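Local atomic coordinates of phosphoserine phosphatase (Thermococcus onnurineus, PDB entry 4AP9), a protein that probably hydrolyses L-phosphoserine to L-serine and phosphate with the help of magnesium, the last step of serine biosynthesis. Residues L53-L56 with L57-G61; R137-D140 with K141-L145; L185-D188 with L189-V193. All coordinates share one frame; numbering follows the deposited sequence.

In the fold
Followed from the N terminus, the chain meets the three contacts one after another; each is local and closes only a turn, so none nests in or crosses another. Contact 1 lies within helix 52-62, against strand 130-135 and helices 25-33 and 36-47. Contact 2 turns the chain from that same edge strand into helix 141-145, where it lines one of the ligand pockets, its centre about 17 Å from that of contact 1. Contact 3 joins strand 184-186, the opposite edge of the sheet, to helix 189-197, with its centre about 31 Å from that of contact 1, across the middle of the chain. Contacts 2 and 3 illustrate one principle: an aspartate capping the start of a helix.

Contact 1. Residues L53-L56 with L57-G61; sequences LDSL and LKRVG
Leu-57 N reaches back to Leu-53 O at 2.9 Å, the first of four successive i to i+4 hydrogen bonds that make 53-61 continuous alpha helix; the last runs from Val-60 N to Leu-56 O. Side chains four residues apart therefore meet along the helix surface. Asp-54 and Lys-58 form a salt bridge with NZ 2.9 Å from OD1, on the syn lone pair of that oxygen, and the bend at the end of the lysine chain (chi4 51°) turns its ammonium back to the carboxylate. Leu-53 CD1 lies against Leu-57 CG at 3.8 Å. Arg-59 folds back over the preceding turn through its bend at chi3 (-79°): NE adds a weak bond of 3.4 Å to Ser-55 O, which already accepts from Arg-59 N, and Leu-56 CD1 sits over one guanidinium face, near its rim.

Trp-26 and Trp-52 make cation-pi contacts with the same guanidinium, while Ser-55 OG bonds Leu-41 O of helix 36-47. Leu-57 and Val-60 rest on Ile-134 of strand 130-135, and Leu-57 also packs on Phe-195 of a second subunit, so helix 52-62 lies between strand 130-135, helices 25-33 and 36-47, and a neighbouring subunit.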
loop_
_atom_site.group_PDB
_atom_site.type_symbol
_atom_site.label_atom_id
_atom_site.label_comp_id
_atom_site.label_asym_id
_atom_site.label_seq_id
_atom_site.Cartn_x
_atom_site.Cartn_y
_atom_site.Cartn_z
ATOM N N LEU A 53 -2.600 13.748 -25.783
ATOM C CA LEU A 53 -3.111 15.028 -25.320
ATOM C C LEU A 53 -2.678 16.149 -26.248
ATOM O O LEU A 53 -3.445 17.068 -26.519
ATOM C CB LEU A 53 -2.661 15.320 -23.888
ATOM C CG LEU A 53 -3.139 16.668 -23.352
ATOM C CD1 LEU A 53 -4.670 16.688 -23.215
ATOM C CD2 LEU A 53 -2.493 16.951 -22.017
ATOM N N ASP A 54 -1.439 16.082 -26.724
ATOM C CA ASP A 54 -0.950 17.068 -27.686
ATOM C C ASP A 54 -1.881 17.119 -28.893
ATOM O O ASP A 54 -2.337 18.191 -29.296
ATOM C CB ASP A 54 0.484 16.734 -28.114
ATOM C CG ASP A 54 1.037 17.723 -29.127
ATOM O OD1 ASP A 54 0.649 18.903 -29.081
ATOM O OD2 ASP A 54 1.858 17.315 -29.980
ATOM N N SER A 55 -2.181 15.953 -29.453
ATOM C CA SER A 55 -3.056 15.874 -30.615
ATOM C C SER A 55 -4.482 16.355 -30.312
ATOM O O SER A 55 -5.089 17.078 -31.106
ATOM C CB SER A 55 -3.094 14.451 -31.151
ATOM O OG SER A 55 -3.750 14.431 -32.401
ATOM N N LEU A 56 -5.006 15.956 -29.160
ATOM C CA LEU A 56 -6.361 16.342 -28.768
ATOM C C LEU A 56 -6.497 17.852 -28.656
ATOM O O LEU A 56 -7.436 18.443 -29.189
ATOM C CB LEU A 56 -6.745 15.688 -27.437
ATOM C CG LEU A 56 -8.116 16.035 -26.861
ATOM C CD1 LEU A 56 -9.197 15.808 -27.926
ATOM C CD2 LEU A 56 -8.401 15.212 -25.600
ATOM N N LEU A 57 -5.554 18.492 -27.971
ATOM C CA LEU A 57 -5.680 19.931 -27.763
ATOM C C LEU A 57 -5.477 20.701 -29.059
ATOM O O LEU A 57 -6.034 21.784 -29.234
ATOM C CB LEU A 57 -4.725 20.425 -26.681
ATOM C CG LEU A 57 -5.021 19.851 -25.295
ATOM C CD1 LEU A 57 -4.136 20.522 -24.264
ATOM C CD2 LEU A 57 -6.515 20.024 -24.940
ATOM N N LYS A 58 -4.680 20.151 -29.972
ATOM C CA LYS A 58 -4.533 20.775 -31.293
ATOM C C LYS A 58 -5.838 20.707 -32.097
ATOM O O LYS A 58 -6.194 21.649 -32.814
ATOM C CB LYS A 58 -3.384 20.144 -32.091
ATOM C CG LYS A 58 -1.984 20.574 -31.650
ATOM C CD LYS A 58 -0.911 19.973 -32.559
ATOM C CE LYS A 58 0.416 20.744 -32.461
ATOM N NZ LYS A 58 0.897 20.954 -31.063
ATOM N N ARG A 59 -6.544 19.586 -31.990
ATOM C CA ARG A 59 -7.853 19.446 -32.623
ATOM C C ARG A 59 -8.839 20.431 -31.994
ATOM O O ARG A 59 -9.597 21.106 -32.690
ATOM C CB ARG A 59 -8.361 18.005 -32.493
ATOM C CG ARG A 59 -7.691 17.035 -33.491
ATOM C CD ARG A 59 -8.137 15.597 -33.310
ATOM N NE ARG A 59 -7.451 14.958 -32.185
ATOM C CZ ARG A 59 -7.981 14.035 -31.398
ATOM N NH1 ARG A 59 -9.223 13.621 -31.579
ATOM N NH2 ARG A 59 -7.272 13.534 -30.409
ATOM N N VAL A 60 -8.811 20.527 -30.671
ATOM C CA VAL A 60 -9.709 21.434 -29.962
ATOM C C VAL A 60 -9.501 22.872 -30.433
ATOM O O VAL A 60 -10.461 23.610 -30.653
ATOM C CB VAL A 60 -9.501 21.339 -28.459
ATOM C CG1 VAL A 60 -10.096 22.565 -27.743
ATOM C CG2 VAL A 60 -10.114 20.056 -27.960
ATOM N N GLY A 61 -8.234 23.238 -30.604
ATOM C CA GLY A 61 -7.852 24.549 -31.071
ATOM C C GLY A 61 -8.406 24.861 -32.446
ATOM O O GLY A 61 -8.818 25.993 -32.716
#

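Contact 2. Residues R137-D140 with K141-L145; sequences RFRD and KGEFL. With 1PS (3-pyridinium-1-ylpropane-1-sulfonate), chain F.
The N-cap of helix 141-145, Asp-140, with the Lys-141 that follows, forms part of the pocket that holds the sulfonate of 3-pyridinium-1-ylpropane-1-sulfonate. Asp-140 caps the helix: OD1 accepts from Glu-143 N at 2.8 Å, the donor lying 35° out of the carboxylate plane, and Asp-140 O takes Phe-144 N to begin the helical bonding. The chi1 of 57° tucks the carboxylate between its own backbone N and carbonyl, facing the first turn. Its other oxygen, OD2, makes a salt bridge with Lys-164. With alanine in place of Asp-140, Glu-143 N is likely to lose its capping acceptor and Lys-164 this salt-bridge partner.

Lys-141 N, also at the helix start, points almost straight at ligand O3 (3.0 Å, 176°), where the helix dipole probably helps hold the anion. The extended lysine chain runs alongside ligand O1, with CG 3.4 Å from it, before NZ meets Asp-15 OD2 and Tyr-160 O; a lysine so paired is consistent with motif III of the haloacid dehalogenase family. Phe-138 presents its ring edge to O1, CE2 at 3.8 Å, while its CB packs 4.1 Å from Phe-144 CB. Outside the pocket Arg-139 CD lies 3.5 Å from Glu-143 CG. Arg-139 NH1 and Glu-143 OE2 make only a long salt bridge; Glu-143 OE1 pairs with Lys-146, and Arg-139 NE bonds Asp-170 O of a second subunit.

Phe-144 enters the core on Val-99 and Ile-101 of strand 97-102, Phe-138 touches Met-120 of strand 118-127, and Glu-143 faces Lys-164 of helix 163-168.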
loop_
_atom_site.group_PDB
_atom_site.type_symbol
_atom_site.label_atom_id
_atom_site.label_comp_id
_atom_site.label_asym_id
_atom_site.label_seq_id
_atom_site.Cartn_x
_atom_site.Cartn_y
_atom_site.Cartn_z
ATOM N N ARG A 137 -12.235 15.695 -18.003
ATOM C CA ARG A 137 -12.871 15.300 -16.749
ATOM C C ARG A 137 -12.250 14.049 -16.141
ATOM O O ARG A 137 -12.601 13.637 -15.028
ATOM C CB ARG A 137 -14.367 15.144 -16.984
ATOM C CG ARG A 137 -14.971 16.433 -17.547
ATOM C CD ARG A 137 -16.481 16.388 -17.640
ATOM N NE ARG A 137 -17.093 16.225 -16.326
ATOM C CZ ARG A 137 -17.974 15.275 -16.035
ATOM N NH1 ARG A 137 -18.350 14.414 -16.967
ATOM N NH2 ARG A 137 -18.488 15.190 -14.818
ATOM N N PHE A 138 -11.316 13.461 -16.880
ATOM C CA PHE A 138 -10.485 12.368 -16.393
ATOM C C PHE A 138 -9.173 12.383 -17.189
ATOM O O PHE A 138 -9.141 12.888 -18.313
ATOM C CB PHE A 138 -11.210 11.019 -16.501
ATOM C CG PHE A 138 -11.725 10.707 -17.881
ATOM C CD1 PHE A 138 -12.960 11.163 -18.291
ATOM C CD2 PHE A 138 -10.962 9.961 -18.763
ATOM C CE1 PHE A 138 -13.429 10.880 -19.559
ATOM C CE2 PHE A 138 -11.423 9.668 -20.034
ATOM C CZ PHE A 138 -12.655 10.129 -20.436
ATOM N N ARG A 139 -8.094 11.874 -16.602
ATOM C CA ARG A 139 -6.775 11.978 -17.227
ATOM C C ARG A 139 -6.740 11.159 -18.505
ATOM O O ARG A 139 -6.296 11.630 -19.554
ATOM C CB ARG A 139 -5.701 11.462 -16.274
ATOM C CG ARG A 139 -4.278 11.579 -16.796
ATOM C CD ARG A 139 -3.331 10.920 -15.795
ATOM N NE ARG A 139 -1.932 11.145 -16.123
ATOM C CZ ARG A 139 -0.992 10.209 -16.038
ATOM N NH1 ARG A 139 -1.313 8.978 -15.647
ATOM N NH2 ARG A 139 0.262 10.504 -16.361
ATOM N N ASP A 140 -7.200 9.919 -18.383
ATOM C CA ASP A 140 -7.321 8.969 -19.493
ATOM C C ASP A 140 -8.219 7.825 -19.013
ATOM O O ASP A 140 -8.575 7.768 -17.832
ATOM C CB ASP A 140 -5.952 8.435 -19.943
ATOM C CG ASP A 140 -5.165 7.769 -18.809
ATOM O OD1 ASP A 140 -5.614 6.734 -18.275
ATOM O OD2 ASP A 140 -4.071 8.260 -18.465
ATOM N N LYS A 141 -8.590 6.916 -19.912
ATOM C CA LYS A 141 -9.563 5.883 -19.554
ATOM C C LYS A 141 -9.067 4.896 -18.505
ATOM O O LYS A 141 -9.849 4.433 -17.668
ATOM C CB LYS A 141 -10.085 5.162 -20.798
ATOM C CG LYS A 141 -10.937 6.074 -21.671
ATOM C CD LYS A 141 -11.007 5.598 -23.113
ATOM C CE LYS A 141 -11.763 6.615 -23.973
ATOM N NZ LYS A 141 -11.804 6.240 -25.427
ATOM N N GLY A 142 -7.778 4.580 -18.528
ATOM C CA GLY A 142 -7.217 3.761 -17.474
ATOM C C GLY A 142 -7.337 4.433 -16.118
ATOM O O GLY A 142 -7.715 3.791 -15.124
ATOM N N GLU A 143 -7.016 5.728 -16.062
ATOM C CA GLU A 143 -7.091 6.443 -14.790
ATOM C C GLU A 143 -8.524 6.451 -14.300
ATOM O O GLU A 143 -8.786 6.275 -13.107
ATOM C CB GLU A 143 -6.593 7.887 -14.922
ATOM C CG GLU A 143 -5.097 8.030 -14.936
ATOM C CD GLU A 143 -4.439 7.355 -13.748
ATOM O OE1 GLU A 143 -4.681 7.779 -12.599
ATOM O OE2 GLU A 143 -3.679 6.404 -13.979
ATOM N N PHE A 144 -9.460 6.639 -15.228
ATOM C CA PHE A 144 -10.867 6.664 -14.854
ATOM C C PHE A 144 -11.306 5.352 -14.198
ATOM O O PHE A 144 -12.084 5.358 -13.246
ATOM C CB PHE A 144 -11.772 6.954 -16.051
ATOM C CG PHE A 144 -13.227 6.929 -15.707
ATOM C CD1 PHE A 144 -13.778 7.934 -14.929
ATOM C CD2 PHE A 144 -14.037 5.896 -16.136
ATOM C CE1 PHE A 144 -15.125 7.900 -14.589
ATOM C CE2 PHE A 144 -15.388 5.868 -15.801
ATOM C CZ PHE A 144 -15.918 6.876 -15.030
ATOM N N LEU A 145 -10.818 4.233 -14.717
ATOM C CA LEU A 145 -11.176 2.917 -14.175
ATOM C C LEU A 145 -10.798 2.704 -12.704
ATOM O O LEU A 145 -11.364 1.831 -12.047
ATOM C CB LEU A 145 -10.600 1.787 -15.031
ATOM C CG LEU A 145 -11.557 1.088 -16.006
ATOM C CD1 LEU A 145 -12.180 2.070 -16.981
ATOM C CD2 LEU A 145 -10.858 -0.049 -16.754
HETATM N N1 1PS F . -5.265 6.599 -26.939
HETATM C C1 1PS F . -3.982 6.851 -27.224
HETATM C C2 1PS F . -3.406 6.356 -28.386
HETATM C C3 1PS F . -6.028 5.862 -27.762
HETATM C C4 1PS F . -5.511 5.324 -28.933
HETATM C C5 1PS F . -4.173 5.576 -29.263
HETATM C C6 1PS F . -5.826 7.166 -25.740
HETATM C C7 1PS F . -7.203 6.643 -25.494
HETATM C C8 1PS F . -8.169 7.752 -25.172
HETATM S S1 1PS F . -7.989 8.198 -23.468
HETATM O O1 1PS F . -9.274 8.752 -23.006
HETATM O O2 1PS F . -6.998 9.251 -23.330
HETATM O O3 1PS F . -7.537 7.039 -22.755
#

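Contact 3. Residues L185-D188 with L189-V193; sequences LVKD and LKELV
Asp-188 is the N-cap of helix 189-197, its OD1 turned to the helix start that Leu-189 begins. At Lys-190 the CB passes 3.5 Å from Asp-188 OD1, while the rest of the side chain leads off along another course. Glu-191 carries the contact. Its backbone N gives the capping bond to Asp-188 OD1 (2.9 Å, 167°), meeting that oxygen nearly along its C-O axis. Its side chain, with CG opposite the backbone N (chi1 -163°) and extended beyond, stretches back past Val-186 to the chain just before the cap. There OE2 accepts a weak hydrogen bond from Lys-187 N at 2.9 Å, and OE1 presses close on the aliphatic part of the lysine, 3.0 Å from Lys-187 CG. One glutamate thus ties the helix start to the turn twice, firmly through its backbone N and more weakly through its carboxylate. Leu-192 comes next: its N bonds Asp-188 O at 3.1 Å, in the carbonyl plane, and its CB packs 4.0 Å from Val-186 CG2, an apolar touch between strand and helix. Val-193 N then bonds Leu-189 O, continuing the helical pattern.

Val-186 belongs to the edge strand 184-186, paired through its backbone with Ala-174 and Gly-176; its side chain and that of Leu-192 meet Ile-173 of strand 171-175. Leu-189 and Leu-192 both lie on Leu-87, which lays helix 189-197 beside helix 82-93.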
loop_
_atom_site.group_PDB
_atom_site.type_symbol
_atom_site.label_atom_id
_atom_site.label_comp_id
_atom_site.label_asym_id
_atom_site.label_seq_id
_atom_site.Cartn_x
_atom_site.Cartn_y
_atom_site.Cartn_z
ATOM N N LEU A 185 -10.847 -10.645 -28.943
ATOM C CA LEU A 185 -11.248 -9.773 -30.045
ATOM C C LEU A 185 -12.512 -10.338 -30.676
ATOM O O LEU A 185 -12.507 -11.472 -31.137
ATOM C CB LEU A 185 -10.137 -9.698 -31.103
ATOM C CG LEU A 185 -10.435 -8.877 -32.365
ATOM C CD1 LEU A 185 -10.509 -7.396 -32.039
ATOM C CD2 LEU A 185 -9.380 -9.111 -33.454
ATOM N N VAL A 186 -13.591 -9.564 -30.686
ATOM C CA VAL A 186 -14.807 -9.958 -31.390
ATOM C C VAL A 186 -14.970 -9.141 -32.665
ATOM O O VAL A 186 -14.470 -8.022 -32.757
ATOM C CB VAL A 186 -16.056 -9.833 -30.505
ATOM C CG1 VAL A 186 -16.003 -10.869 -29.401
ATOM C CG2 VAL A 186 -16.163 -8.419 -29.921
ATOM N N LYS A 187 -15.668 -9.700 -33.649
ATOM C CA LYS A 187 -15.721 -9.095 -34.983
ATOM C C LYS A 187 -16.467 -7.769 -35.047
ATOM O O LYS A 187 -16.087 -6.876 -35.802
ATOM C CB LYS A 187 -16.352 -10.058 -35.996
ATOM C CG LYS A 187 -15.502 -11.269 -36.328
ATOM C CD LYS A 187 -16.153 -12.088 -37.442
ATOM C CE LYS A 187 -15.475 -13.437 -37.631
ATOM N NZ LYS A 187 -16.205 -14.275 -38.630
ATOM N N ASP A 188 -17.542 -7.655 -34.275
ATOM C CA ASP A 188 -18.413 -6.494 -34.341
ATOM C C ASP A 188 -19.370 -6.546 -33.159
ATOM O O ASP A 188 -19.311 -7.471 -32.354
ATOM C CB ASP A 188 -19.190 -6.472 -35.664
ATOM C CG ASP A 188 -19.915 -7.781 -35.940
ATOM O OD1 ASP A 188 -20.260 -8.495 -34.972
ATOM O OD2 ASP A 188 -20.144 -8.096 -37.132
ATOM N N LEU A 189 -20.247 -5.561 -33.051
ATOM C CA LEU A 189 -21.115 -5.463 -31.883
ATOM C C LEU A 189 -22.020 -6.681 -31.765
ATOM O O LEU A 189 -22.349 -7.114 -30.665
ATOM C CB LEU A 189 -21.941 -4.183 -31.947
ATOM C CG LEU A 189 -22.903 -3.869 -30.804
ATOM C CD1 LEU A 189 -22.157 -3.780 -29.494
ATOM C CD2 LEU A 189 -23.622 -2.556 -31.089
ATOM N N LYS A 190 -22.425 -7.233 -32.907
ATOM C CA LYS A 190 -23.293 -8.400 -32.914
ATOM C C LYS A 190 -22.609 -9.570 -32.213
ATOM O O LYS A 190 -23.192 -10.229 -31.354
ATOM C CB LYS A 190 -23.663 -8.780 -34.351
ATOM C CG LYS A 190 -24.446 -10.076 -34.471
ATOM C CD LYS A 190 -25.832 -9.942 -33.852
ATOM C CE LYS A 190 -26.516 -11.303 -33.704
ATOM N NZ LYS A 190 -26.977 -11.904 -34.996
ATOM N N GLU A 191 -21.357 -9.816 -32.581
ATOM C CA GLU A 191 -20.576 -10.873 -31.960
ATOM C C GLU A 191 -20.427 -10.615 -30.458
ATOM O O GLU A 191 -20.467 -11.550 -29.650
ATOM C CB GLU A 191 -19.207 -10.948 -32.637
ATOM C CG GLU A 191 -18.432 -12.227 -32.389
ATOM C CD GLU A 191 -17.305 -12.409 -33.394
ATOM O OE1 GLU A 191 -17.604 -12.506 -34.602
ATOM O OE2 GLU A 191 -16.126 -12.454 -32.982
ATOM N N LEU A 192 -20.266 -9.348 -30.079
ATOM C CA LEU A 192 -20.105 -9.004 -28.667
ATOM C C LEU A 192 -21.380 -9.316 -27.900
ATOM O O LEU A 192 -21.331 -9.883 -26.811
ATOM C CB LEU A 192 -19.735 -7.529 -28.488
ATOM C CG LEU A 192 -19.503 -7.061 -27.050
ATOM C CD1 LEU A 192 -18.343 -7.816 -26.407
ATOM C CD2 LEU A 192 -19.251 -5.556 -27.005
ATOM N N VAL A 193 -22.521 -8.943 -28.467
ATOM C CA VAL A 193 -23.806 -9.258 -27.856
ATOM C C VAL A 193 -23.939 -10.776 -27.663
ATOM O O VAL A 193 -24.340 -11.247 -26.603
ATOM C CB VAL A 193 -24.969 -8.726 -28.710
ATOM C CG1 VAL A 193 -26.284 -9.240 -28.193
ATOM C CG2 VAL A 193 -24.959 -7.197 -28.707
#